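Side-chain contacts in phosphotriesterase family protein (Listeria monocytogenes serotype 4b str. H7858, PDB 3PNZ), which probably hydrolyses phosphorylated sugar lactones at a two-zinc centre held in an amidohydrolase-fold barrel: residues 79-82 and 83-87; 244-248 and 249-253. One frame throughout, in Å; residues are numbered along the deposited sequence.

Contact 1. Residues 79-82 and 83-87; sequences AQIS and KETGI
Gln80 reaches over the next turn to Glu84, and Ser82 and Thr85 tie up the C-terminal end of the same helix, 75-85, the helix of the beta-alpha-beta crossover between strands 62-65 and 88-92 of the barrel. The amide of Gln80 and the carboxylate of Glu84 are turned 66° against each other. NE2 of Gln80 donates to OE2 of Glu84 over 3.1 Å; OE2 lies close to the amide plane and is met on the anti side of the carboxylate, slightly out of the carboxylate plane. Gln80 achieves this with CG anti to the backbone N (chi1 -173°) and a bend at chi2, which carries the amide up the helix while OE1 lies 3.6 Å from CE of Lys83. Glu84 itself is held chiefly by helix 45-57: OE2 forms a salt bridge with NZ of Lys45, and OE1 accepts from NE2 of Gln49.

On another side of the helix, Ile81 and Thr85 lie side by side, their CG2 methyls 4.0 Å apart. O of Ile81 takes two donors: N of Thr85, and, from above the carbonyl plane, OG1 of Thr85 at 2.8 Å. OG1 in turn accepts from N of Ile87 at 3.1 Å, making an ST turn that leads the chain out of the helix. Gly86, with positive phi, marks the exit, and its N still donates to O of Ser82. The chain then folds back for OG of Ser82, anti to the backbone N (chi1 -179°), to donate to O of Ile87 at 2.7 Å.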
loop_
_atom_site.group_PDB
_atom_site.type_symbol
_atom_site.label_atom_id
_atom_site.label_comp_id
_atom_site.label_asym_id
_atom_site.label_seq_id
_atom_site.Cartn_x
_atom_site.Cartn_y
_atom_site.Cartn_z
ATOM N N ALA A 79 14.895 -2.735 5.471
ATOM C CA ALA A 79 15.799 -3.641 4.766
ATOM C C ALA A 79 16.447 -4.624 5.738
ATOM O O ALA A 79 16.553 -5.814 5.446
ATOM C CB ALA A 79 16.866 -2.854 4.000
ATOM N N GLN A 80 16.857 -4.132 6.904
ATOM C CA GLN A 80 17.474 -4.998 7.903
ATOM C C GLN A 80 16.490 -6.052 8.414
ATOM O O GLN A 80 16.852 -7.208 8.612
ATOM C CB GLN A 80 18.045 -4.177 9.064
ATOM C CG GLN A 80 18.837 -5.009 10.057
ATOM C CD GLN A 80 20.084 -5.617 9.433
ATOM O OE1 GLN A 80 20.677 -5.041 8.518
ATOM N NE2 GLN A 80 20.482 -6.788 9.919
ATOM N N ILE A 81 15.233 -5.655 8.606
ATOM C CA ILE A 81 14.200 -6.597 9.023
ATOM C C ILE A 81 13.989 -7.685 7.973
ATOM O O ILE A 81 13.888 -8.869 8.299
ATOM C CB ILE A 81 12.864 -5.868 9.299
ATOM C CG1 ILE A 81 13.024 -4.920 10.496
ATOM C CG2 ILE A 81 11.752 -6.871 9.563
ATOM C CD1 ILE A 81 11.794 -4.056 10.796
ATOM N N SER A 82 13.920 -7.273 6.709
ATOM C CA SER A 82 13.801 -8.213 5.601
ATOM C C SER A 82 14.940 -9.232 5.650
ATOM O O SER A 82 14.712 -10.441 5.602
ATOM C CB SER A 82 13.838 -7.471 4.268
ATOM O OG SER A 82 13.689 -8.372 3.183
ATOM N N LYS A 83 16.162 -8.729 5.754
ATOM C CA LYS A 83 17.332 -9.600 5.830
ATOM C C LYS A 83 17.238 -10.612 6.973
ATOM O O LYS A 83 17.473 -11.805 6.774
ATOM C CB LYS A 83 18.607 -8.770 5.970
ATOM C CG LYS A 83 19.854 -9.614 6.194
ATOM C CD LYS A 83 21.069 -9.001 5.522
ATOM C CE LYS A 83 21.429 -7.655 6.120
ATOM N NZ LYS A 83 22.760 -7.197 5.617
ATOM N N GLU A 84 16.886 -10.140 8.165
ATOM C CA GLU A 84 16.859 -11.001 9.349
ATOM C C GLU A 84 15.696 -11.996 9.388
ATOM O O GLU A 84 15.848 -13.108 9.887
ATOM C CB GLU A 84 16.900 -10.170 10.640
ATOM C CG GLU A 84 18.174 -9.357 10.829
ATOM C CD GLU A 84 18.268 -8.730 12.208
ATOM O OE1 GLU A 84 17.838 -9.379 13.185
ATOM O OE2 GLU A 84 18.768 -7.589 12.315
ATOM N N THR A 85 14.538 -11.613 8.858
ATOM C CA THR A 85 13.368 -12.481 8.924
ATOM C C THR A 85 13.175 -13.341 7.684
ATOM O O THR A 85 12.485 -14.359 7.731
ATOM C CB THR A 85 12.075 -11.662 9.088
ATOM O OG1 THR A 85 11.894 -10.838 7.929
ATOM C CG2 THR A 85 12.140 -10.792 10.333
ATOM N N GLY A 86 13.753 -12.913 6.568
ATOM C CA GLY A 86 13.560 -13.602 5.306
ATOM C C GLY A 86 12.314 -13.157 4.550
ATOM O O GLY A 86 12.040 -13.649 3.451
ATOM N N ILE A 87 11.550 -12.233 5.130
ATOM C CA ILE A 87 10.341 -11.734 4.472
ATOM C C ILE A 87 10.714 -10.777 3.352
ATOM O O ILE A 87 11.502 -9.854 3.545
ATOM C CB ILE A 87 9.399 -11.017 5.475
ATOM C CG1 ILE A 87 8.921 -12.000 6.543
ATOM C CG2 ILE A 87 8.211 -10.365 4.749
ATOM C CD1 ILE A 87 8.165 -13.183 5.986
#

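Contact 2. Residues 244-248 and 249-253; sequences KYAPE and SARIA. With PO4 (phosphate ion), chain L.
Arg251 grips Glu248 side-on, each nitrogen taking its own carboxylate oxygen: NE donates to OE1 over 3.0 Å and NH2 to OE2 over 2.9 Å. Both oxygens lie near the guanidinium plane, yet the nitrogens come from above the carboxylate, because the two flat groups are inclined 52° to each other. A bend at chi2 (55°) carries the Glu248 carboxylate forward along the first turn, and one at chi3 of Arg251 (-73°) turns the guanidinium back to meet it. NH2 also makes a weak bond to O of Ala246 at 2.9 Å, and O of Pro247 lies 3.9 Å above the guanidinium plane of Arg251, displaced toward its rim.

Outside this pair, NH1 of Arg251 donates to O of Lys242 and OE2 of Glu248 accepts from N of Ala241, so the buried ion pair ties the start of helix 248-260 to the loop after strand 234-237 in the TIM-barrel framework. Pro247 occupies the N-cap position. Its O accepts from N of Ala250, while its CG packs on CB of Ala250 at 4.0 Å. Beside the ion pair, CD1 of Ile252 meets CG of Glu248, and the Ile252 side chain also touches Arg298 of helix 289-305.

Farther back along the loop, Lys244 NZ and Tyr245 OH hold a phosphate ion, probably from the crystallisation liquor: NZ donates to O1 at 2.8 Å and OH to O4 at 2.7 Å. O4 sits at the edge of the phenol ring, whereas CG of Lys244 lies over one ring face. Lys242, Arg275 and Tyr278 bind the same phosphate.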
loop_
_atom_site.group_PDB
_atom_site.type_symbol
_atom_site.label_atom_id
_atom_site.label_comp_id
_atom_site.label_asym_id
_atom_site.label_seq_id
_atom_site.Cartn_x
_atom_site.Cartn_y
_atom_site.Cartn_z
ATOM N N LYS A 244 -13.493 -0.153 14.516
ATOM C CA LYS A 244 -13.924 1.241 14.627
ATOM C C LYS A 244 -14.504 1.771 13.317
ATOM O O LYS A 244 -15.259 2.743 13.320
ATOM C CB LYS A 244 -12.779 2.142 15.093
ATOM C CG LYS A 244 -11.636 2.299 14.099
ATOM C CD LYS A 244 -10.449 3.019 14.749
ATOM C CE LYS A 244 -9.356 3.344 13.744
ATOM N NZ LYS A 244 -8.242 4.130 14.349
ATOM N N TYR A 245 -14.148 1.146 12.197
ATOM C CA TYR A 245 -14.695 1.556 10.903
ATOM C C TYR A 245 -15.887 0.694 10.493
ATOM O O TYR A 245 -16.882 1.203 9.986
ATOM C CB TYR A 245 -13.620 1.530 9.810
ATOM C CG TYR A 245 -12.518 2.541 10.008
ATOM C CD1 TYR A 245 -12.813 3.868 10.299
ATOM C CD2 TYR A 245 -11.182 2.174 9.885
ATOM C CE1 TYR A 245 -11.809 4.800 10.479
ATOM C CE2 TYR A 245 -10.167 3.101 10.055
ATOM C CZ TYR A 245 -10.492 4.415 10.361
ATOM O OH TYR A 245 -9.492 5.347 10.537
ATOM N N ALA A 246 -15.789 -0.612 10.732
ATOM C CA ALA A 246 -16.862 -1.538 10.377
ATOM C C ALA A 246 -16.626 -2.869 11.064
ATOM O O ALA A 246 -15.488 -3.211 11.356
ATOM C CB ALA A 246 -16.911 -1.738 8.862
ATOM N N PRO A 247 -17.701 -3.633 11.320
ATOM C CA PRO A 247 -17.504 -4.995 11.835
ATOM C C PRO A 247 -16.909 -5.854 10.734
ATOM O O PRO A 247 -17.097 -5.555 9.550
ATOM C CB PRO A 247 -18.927 -5.461 12.153
ATOM C CG PRO A 247 -19.809 -4.621 11.277
ATOM C CD PRO A 247 -19.127 -3.292 11.169
ATOM N N GLU A 248 -16.197 -6.901 11.114
ATOM C CA GLU A 248 -15.545 -7.744 10.123
ATOM C C GLU A 248 -16.546 -8.331 9.138
ATOM O O GLU A 248 -16.253 -8.465 7.950
ATOM C CB GLU A 248 -14.760 -8.867 10.802
ATOM C CG GLU A 248 -13.673 -9.411 9.905
ATOM C CD GLU A 248 -12.754 -8.306 9.424
ATOM O OE1 GLU A 248 -12.626 -8.131 8.192
ATOM O OE2 GLU A 248 -12.180 -7.600 10.283
ATOM N N SER A 249 -17.720 -8.705 9.637
ATOM C CA SER A 249 -18.781 -9.221 8.787
ATOM C C SER A 249 -19.103 -8.306 7.609
ATOM O O SER A 249 -19.448 -8.781 6.527
ATOM C CB SER A 249 -20.051 -9.456 9.610
ATOM O OG SER A 249 -20.335 -8.318 10.411
ATOM N N ALA A 250 -19.018 -6.995 7.821
ATOM C CA ALA A 250 -19.338 -6.041 6.760
ATOM C C ALA A 250 -18.270 -6.044 5.669
ATOM O O ALA A 250 -18.591 -5.990 4.476
ATOM C CB ALA A 250 -19.521 -4.637 7.327
ATOM N N ARG A 251 -17.005 -6.104 6.070
ATOM C CA ARG A 251 -15.931 -6.212 5.081
ATOM C C ARG A 251 -16.072 -7.517 4.299
ATOM O O ARG A 251 -15.983 -7.538 3.063
ATOM C CB ARG A 251 -14.549 -6.102 5.741
ATOM C CG ARG A 251 -14.155 -4.665 6.119
ATOM C CD ARG A 251 -12.797 -4.601 6.818
ATOM N NE ARG A 251 -12.893 -5.112 8.184
ATOM C CZ ARG A 251 -13.217 -4.363 9.233
ATOM N NH1 ARG A 251 -13.458 -3.062 9.080
ATOM N NH2 ARG A 251 -13.296 -4.914 10.437
ATOM N N ILE A 252 -16.327 -8.605 5.014
ATOM C CA ILE A 252 -16.410 -9.910 4.374
ATOM C C ILE A 252 -17.596 -9.963 3.403
ATOM O O ILE A 252 -17.481 -10.500 2.295
ATOM C CB ILE A 252 -16.454 -11.041 5.427
ATOM C CG1 ILE A 252 -15.067 -11.201 6.059
ATOM C CG2 ILE A 252 -16.945 -12.348 4.809
ATOM C CD1 ILE A 252 -15.018 -12.149 7.246
ATOM N N ALA A 253 -18.723 -9.380 3.799
ATOM C CA ALA A 253 -19.889 -9.317 2.915
ATOM C C ALA A 253 -19.576 -8.570 1.609
ATOM O O ALA A 253 -20.024 -8.968 0.527
ATOM C CB ALA A 253 -21.078 -8.679 3.628
HETATM P P PO4 L . -6.067 4.121 11.175
HETATM O O1 PO4 L . -6.304 4.842 12.475
HETATM O O2 PO4 L . -4.590 4.184 10.852
HETATM O O3 PO4 L . -6.460 2.668 11.313
HETATM O O4 PO4 L . -6.849 4.772 10.052
#

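Contact 1 comes first along the chain. The centres of the two contacts lie 32 Å apart, with nearest atoms about 21 Å apart. Their helices belong to different parts of the same barrel: helix 75-85 connects strands 62-65 and 88-92, and helix 248-260 connects strands 234-237 and 267-269. Contact 1 leads into the N-terminal end of strand 88-92. Contact 2 follows the C-terminal end of strand 234-237, on the barrel face where enzymes of this fold carry their metals and bind substrate. The phosphate held between this loop and the one after strand 267-269, though probably from the crystallisation liquor, may mark where the phosphate of a sugar lactone binds.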